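Local coordinates for Rv3651-like N-terminal domain-containing protein (Mycobacterium tuberculosis, PDB 4Q6U) that is of unknown biochemical function but, with one GAF-like and two PAS-like domains, probably acts as a triple sensor-domain protein, at residues Phe263-His277 with Arg301-His313. Numbering follows the deposited sequence.
Sequences FYDWRRSAADGPRLH and RLPGHDVDWVPVH
H277 is held between R301 and W309 at one end of the contact. The R301 guanidinium lies flat on the imidazole, planes 4° apart, while the CD2 edge of H277 meets the indole face, 3.3 Å from W309 NE1. Its chi1 of -158° sets CG anti to the backbone N, which turns the imidazole toward both partners; H277 CB sits over the six-membered ring of W309. In the backbone, H277 N donates to R301 O (3.0 Å). At the other end, D265 N bonds P303 O at 2.9 Å, and L302 CD1 stands 3.7 Å from the Y264 ring centroid, almost on its normal. Between these ends P303 CG packs on S269 CB (3.6 Å). R268 NH1 reaches G304 O (2.8 Å, nearly in the guanidinium plane); the same NH1 makes a salt bridge to D265 OD2 (2.9 Å), which probably helps place it. D265 OD1 takes R268 N, an Asx motif. Further out, D280 pairs with R301 NH2, and D279 N bonds H277 ND1. The long loop of this PAS-like domain is thus fastened along edge strand 296-303 and its hairpin with 309-320. ND1 accepting from D279, beside cationic R301 (partly offset by D280), probably favours neutral H277.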
loop_
_atom_site.group_PDB
_atom_site.type_symbol
_atom_site.label_atom_id
_atom_site.label_comp_id
_atom_site.label_asym_id
_atom_site.label_seq_id
_atom_site.Cartn_x
_atom_site.Cartn_y
_atom_site.Cartn_z
ATOM N N PHE B 263 -5.074 28.214 10.047
ATOM C CA PHE B 263 -5.519 28.655 11.378
ATOM C C PHE B 263 -4.357 29.214 12.174
ATOM O O PHE B 263 -4.526 30.155 12.941
ATOM C CB PHE B 263 -6.143 27.523 12.209
ATOM C CG PHE B 263 -7.134 26.688 11.479
ATOM C CD1 PHE B 263 -7.942 27.227 10.496
ATOM C CD2 PHE B 263 -7.255 25.342 11.784
ATOM C CE1 PHE B 263 -8.849 26.431 9.819
ATOM C CE2 PHE B 263 -8.151 24.546 11.118
ATOM C CZ PHE B 263 -8.956 25.089 10.133
ATOM N N TYR B 264 -3.181 28.613 12.018
ATOM C CA TYR B 264 -2.030 29.043 12.803
ATOM C C TYR B 264 -0.745 29.007 11.962
ATOM O O TYR B 264 -0.715 28.425 10.883
ATOM C CB TYR B 264 -1.901 28.179 14.065
ATOM C CG TYR B 264 -1.307 26.792 13.847
ATOM C CD1 TYR B 264 -2.068 25.753 13.330
ATOM C CD2 TYR B 264 0.008 26.523 14.189
ATOM C CE1 TYR B 264 -1.518 24.493 13.145
ATOM C CE2 TYR B 264 0.564 25.268 14.006
ATOM C CZ TYR B 264 -0.200 24.259 13.490
ATOM O OH TYR B 264 0.365 23.018 13.317
ATOM N N ASP B 265 0.308 29.650 12.454
ATOM C CA ASP B 265 1.538 29.797 11.678
ATOM C C ASP B 265 2.476 28.627 11.932
ATOM O O ASP B 265 3.466 28.760 12.658
ATOM C CB ASP B 265 2.229 31.129 12.016
ATOM C CG ASP B 265 3.215 31.570 10.939
ATOM O OD1 ASP B 265 3.637 30.728 10.115
ATOM O OD2 ASP B 265 3.581 32.760 10.921
ATOM N N TRP B 266 2.160 27.483 11.324
ATOM C CA TRP B 266 2.981 26.286 11.439
ATOM C C TRP B 266 4.322 26.448 10.717
ATOM O O TRP B 266 5.306 25.816 11.094
ATOM C CB TRP B 266 2.228 25.050 10.892
ATOM C CG TRP B 266 1.772 25.201 9.472
ATOM C CD1 TRP B 266 0.629 25.814 9.033
ATOM C CD2 TRP B 266 2.448 24.732 8.301
ATOM N NE1 TRP B 266 0.561 25.762 7.661
ATOM C CE2 TRP B 266 1.659 25.097 7.189
ATOM C CE3 TRP B 266 3.643 24.035 8.087
ATOM C CZ2 TRP B 266 2.035 24.795 5.875
ATOM C CZ3 TRP B 266 4.009 23.725 6.777
ATOM C CH2 TRP B 266 3.208 24.113 5.693
ATOM N N ARG B 267 4.366 27.300 9.695
ATOM C CA ARG B 267 5.609 27.475 8.929
ATOM C C ARG B 267 6.657 28.274 9.707
ATOM O O ARG B 267 7.818 27.868 9.796
ATOM C CB ARG B 267 5.317 28.145 7.583
ATOM C CG ARG B 267 4.652 27.194 6.578
ATOM C CD ARG B 267 4.461 27.820 5.201
ATOM N NE ARG B 267 5.726 28.253 4.615
ATOM C CZ ARG B 267 6.053 29.526 4.413
ATOM N NH1 ARG B 267 5.199 30.485 4.731
ATOM N NH2 ARG B 267 7.227 29.837 3.887
ATOM N N ARG B 268 6.248 29.396 10.281
ATOM C CA ARG B 268 7.180 30.224 11.057
ATOM C C ARG B 268 7.652 29.480 12.303
ATOM O O ARG B 268 8.830 29.540 12.666
ATOM C CB ARG B 268 6.528 31.542 11.458
ATOM C CG ARG B 268 7.484 32.538 12.137
ATOM C CD ARG B 268 6.715 33.652 12.803
ATOM N NE ARG B 268 6.139 33.220 14.078
ATOM C CZ ARG B 268 4.853 33.328 14.401
ATOM N NH1 ARG B 268 3.991 33.866 13.545
ATOM N NH2 ARG B 268 4.426 32.903 15.586
ATOM N N SER B 269 6.735 28.773 12.960
ATOM C CA SER B 269 7.071 28.157 14.239
ATOM C C SER B 269 7.786 26.811 14.067
ATOM O O SER B 269 8.163 26.181 15.053
ATOM C CB SER B 269 5.815 27.997 15.111
ATOM O OG SER B 269 4.894 27.089 14.521
ATOM N N ALA B 270 8.003 26.380 12.825
ATOM C CA ALA B 270 8.761 25.153 12.596
ATOM C C ALA B 270 10.175 25.299 13.159
ATOM O O ALA B 270 10.691 24.389 13.813
ATOM C CB ALA B 270 8.812 24.813 11.118
ATOM N N ALA B 271 10.784 26.459 12.933
ATOM C CA ALA B 271 12.164 26.664 13.358
ATOM C C ALA B 271 12.335 27.770 14.403
ATOM O O ALA B 271 13.395 27.877 15.023
ATOM C CB ALA B 271 13.043 26.969 12.134
ATOM N N ASP B 272 11.310 28.591 14.613
ATOM C CA ASP B 272 11.482 29.762 15.476
ATOM C C ASP B 272 10.351 29.910 16.457
ATOM O O ASP B 272 9.191 29.853 16.079
ATOM C CB ASP B 272 11.594 31.028 14.630
ATOM C CG ASP B 272 12.176 32.212 15.395
ATOM O OD1 ASP B 272 12.810 32.017 16.454
ATOM O OD2 ASP B 272 12.012 33.350 14.915
ATOM N N GLY B 273 10.709 30.130 17.718
ATOM C CA GLY B 273 9.749 30.422 18.759
ATOM C C GLY B 273 9.100 29.207 19.377
ATOM O O GLY B 273 9.436 28.070 19.049
ATOM N N PRO B 274 8.162 29.446 20.294
ATOM C CA PRO B 274 7.419 28.366 20.952
ATOM C C PRO B 274 6.582 27.596 19.936
ATOM O O PRO B 274 6.046 28.216 19.018
ATOM C CB PRO B 274 6.542 29.111 21.963
ATOM C CG PRO B 274 6.431 30.505 21.423
ATOM C CD PRO B 274 7.744 30.782 20.753
ATOM N N ARG B 275 6.507 26.274 20.062
ATOM C CA ARG B 275 5.680 25.483 19.157
ATOM C C ARG B 275 4.250 25.476 19.677
ATOM O O ARG B 275 3.284 25.329 18.928
ATOM C CB ARG B 275 6.183 24.050 19.044
ATOM C CG ARG B 275 7.593 23.866 18.539
ATOM C CD ARG B 275 7.908 22.386 18.593
ATOM N NE ARG B 275 9.323 22.081 18.428
ATOM C CZ ARG B 275 9.890 21.806 17.262
ATOM N NH1 ARG B 275 9.163 21.814 16.154
ATOM N NH2 ARG B 275 11.184 21.530 17.203
ATOM N N LEU B 276 4.138 25.597 20.987
ATOM C CA LEU B 276 2.848 25.687 21.644
ATOM C C LEU B 276 2.963 26.621 22.828
ATOM O O LEU B 276 4.069 26.987 23.241
ATOM C CB LEU B 276 2.355 24.308 22.094
ATOM C CG LEU B 276 3.330 23.221 22.565
ATOM C CD1 LEU B 276 4.293 23.723 23.634
ATOM C CD2 LEU B 276 2.552 22.005 23.074
ATOM N N HIS B 277 1.820 27.017 23.368
ATOM C CA HIS B 277 1.816 27.798 24.590
ATOM C C HIS B 277 2.469 26.976 25.694
ATOM O O HIS B 277 2.150 25.801 25.861
ATOM C CB HIS B 277 0.392 28.194 24.972
ATOM C CG HIS B 277 0.320 29.384 25.871
ATOM N ND1 HIS B 277 0.645 29.327 27.209
ATOM C CD2 HIS B 277 -0.045 30.666 25.626
ATOM C CE1 HIS B 277 0.484 30.522 27.750
ATOM N NE2 HIS B 277 0.066 31.351 26.810
ATOM N N ARG B 301 -3.258 26.110 22.502
ATOM C CA ARG B 301 -2.918 27.396 21.923
ATOM C C ARG B 301 -1.652 27.242 21.084
ATOM O O ARG B 301 -0.593 26.884 21.594
ATOM C CB ARG B 301 -2.757 28.455 23.012
ATOM C CG ARG B 301 -4.093 28.896 23.609
ATOM C CD ARG B 301 -3.904 29.644 24.926
ATOM N NE ARG B 301 -3.499 28.732 25.990
ATOM C CZ ARG B 301 -3.258 29.102 27.243
ATOM N NH1 ARG B 301 -3.379 30.375 27.605
ATOM N NH2 ARG B 301 -2.894 28.195 28.138
ATOM N N LEU B 302 -1.796 27.478 19.784
ATOM C CA LEU B 302 -0.690 27.371 18.832
ATOM C C LEU B 302 -0.304 28.768 18.337
ATOM O O LEU B 302 -1.120 29.679 18.387
ATOM C CB LEU B 302 -1.091 26.466 17.669
ATOM C CG LEU B 302 -1.500 25.056 18.107
ATOM C CD1 LEU B 302 -1.995 24.242 16.930
ATOM C CD2 LEU B 302 -0.316 24.377 18.772
ATOM N N PRO B 303 0.942 28.939 17.856
ATOM C CA PRO B 303 1.422 30.259 17.419
ATOM C C PRO B 303 0.586 30.886 16.305
ATOM O O PRO B 303 0.337 30.244 15.298
ATOM C CB PRO B 303 2.839 29.970 16.901
ATOM C CG PRO B 303 3.229 28.684 17.510
ATOM C CD PRO B 303 1.960 27.890 17.662
ATOM N N GLY B 304 0.173 32.137 16.483
ATOM C CA GLY B 304 -0.615 32.824 15.473
ATOM C C GLY B 304 0.160 33.558 14.387
ATOM O O GLY B 304 1.369 33.799 14.500
ATOM N N HIS B 305 -0.558 33.916 13.326
ATOM C CA HIS B 305 -0.025 34.744 12.252
ATOM C C HIS B 305 0.079 36.223 12.648
ATOM O O HIS B 305 1.124 36.857 12.453
ATOM C CB HIS B 305 -0.896 34.604 11.002
ATOM C CG HIS B 305 -0.684 33.321 10.260
ATOM N ND1 HIS B 305 -1.566 32.261 10.339
ATOM C CD2 HIS B 305 0.309 32.925 9.429
ATOM C CE1 HIS B 305 -1.125 31.272 9.584
ATOM N NE2 HIS B 305 0.012 31.644 9.022
ATOM N N ASP B 306 -1.002 36.767 13.200
ATOM C CA ASP B 306 -1.048 38.183 13.575
ATOM C C ASP B 306 -0.992 38.383 15.087
ATOM O O ASP B 306 -0.499 39.403 15.576
ATOM C CB ASP B 306 -2.311 38.838 13.022
ATOM C CG ASP B 306 -2.472 38.617 11.537
ATOM O OD1 ASP B 306 -1.542 38.968 10.781
ATOM O OD2 ASP B 306 -3.524 38.081 11.129
ATOM N N VAL B 307 -1.520 37.412 15.823
ATOM C CA VAL B 307 -1.448 37.436 17.278
ATOM C C VAL B 307 -0.493 36.357 17.775
ATOM O O VAL B 307 -0.052 35.502 17.002
ATOM C CB VAL B 307 -2.832 37.243 17.920
ATOM C CG1 VAL B 307 -3.723 38.454 17.636
ATOM C CG2 VAL B 307 -3.479 35.948 17.432
ATOM N N ASP B 308 -0.163 36.407 19.060
ATOM C CA ASP B 308 0.776 35.453 19.632
ATOM C C ASP B 308 0.193 34.039 19.639
ATOM O O ASP B 308 0.848 33.074 19.232
ATOM C CB ASP B 308 1.168 35.874 21.053
ATOM C CG ASP B 308 2.153 37.033 21.072
ATOM O OD1 ASP B 308 2.835 37.247 20.050
ATOM O OD2 ASP B 308 2.248 37.724 22.110
ATOM N N TRP B 309 -1.051 33.920 20.087
ATOM C CA TRP B 309 -1.641 32.608 20.291
ATOM C C TRP B 309 -3.020 32.477 19.660
ATOM O O TRP B 309 -3.813 33.420 19.660
ATOM C CB TRP B 309 -1.708 32.298 21.789
ATOM C CG TRP B 309 -0.355 32.300 22.435
ATOM C CD1 TRP B 309 0.121 33.199 23.350
ATOM C CD2 TRP B 309 0.710 31.373 22.192
ATOM N NE1 TRP B 309 1.410 32.877 23.701
ATOM C CE2 TRP B 309 1.797 31.764 23.003
ATOM C CE3 TRP B 309 0.849 30.251 21.371
ATOM C CZ2 TRP B 309 3.005 31.070 23.017
ATOM C CZ3 TRP B 309 2.049 29.561 21.386
ATOM C CH2 TRP B 309 3.110 29.975 22.201
ATOM N N VAL B 310 -3.285 31.292 19.119
ATOM C CA VAL B 310 -4.565 30.971 18.506
ATOM C C VAL B 310 -5.049 29.628 19.039
ATOM O O VAL B 310 -4.336 28.634 18.935
ATOM C CB VAL B 310 -4.452 30.924 16.960
ATOM C CG1 VAL B 310 -5.679 30.288 16.346
ATOM C CG2 VAL B 310 -4.240 32.330 16.408
ATOM N N PRO B 311 -6.249 29.600 19.640
ATOM C CA PRO B 311 -6.809 28.333 20.128
ATOM C C PRO B 311 -7.205 27.414 18.982
ATOM O O PRO B 311 -7.897 27.838 18.067
ATOM C CB PRO B 311 -8.042 28.773 20.936
ATOM C CG PRO B 311 -8.381 30.133 20.412
ATOM C CD PRO B 311 -7.072 30.760 20.026
ATOM N N VAL B 312 -6.745 26.171 19.030
ATOM C CA VAL B 312 -7.036 25.199 17.976
ATOM C C VAL B 312 -7.489 23.912 18.623
ATOM O O VAL B 312 -6.846 23.434 19.559
ATOM C CB VAL B 312 -5.813 24.895 17.082
ATOM C CG1 VAL B 312 -6.113 23.709 16.122
ATOM C CG2 VAL B 312 -5.359 26.143 16.316
ATOM N N HIS B 313 -8.589 23.350 18.132
ATOM C CA HIS B 313 -9.077 22.090 18.667
ATOM C C HIS B 313 -8.319 20.933 18.019
ATOM O O HIS B 313 -8.305 20.782 16.793
ATOM C CB HIS B 313 -10.580 21.939 18.447
ATOM C CG HIS B 313 -11.145 20.686 19.044
ATOM N ND1 HIS B 313 -11.072 19.464 18.411
ATOM C CD2 HIS B 313 -11.772 20.468 20.222
ATOM C CE1 HIS B 313 -11.643 18.546 19.173
ATOM N NE2 HIS B 313 -12.074 19.128 20.277
#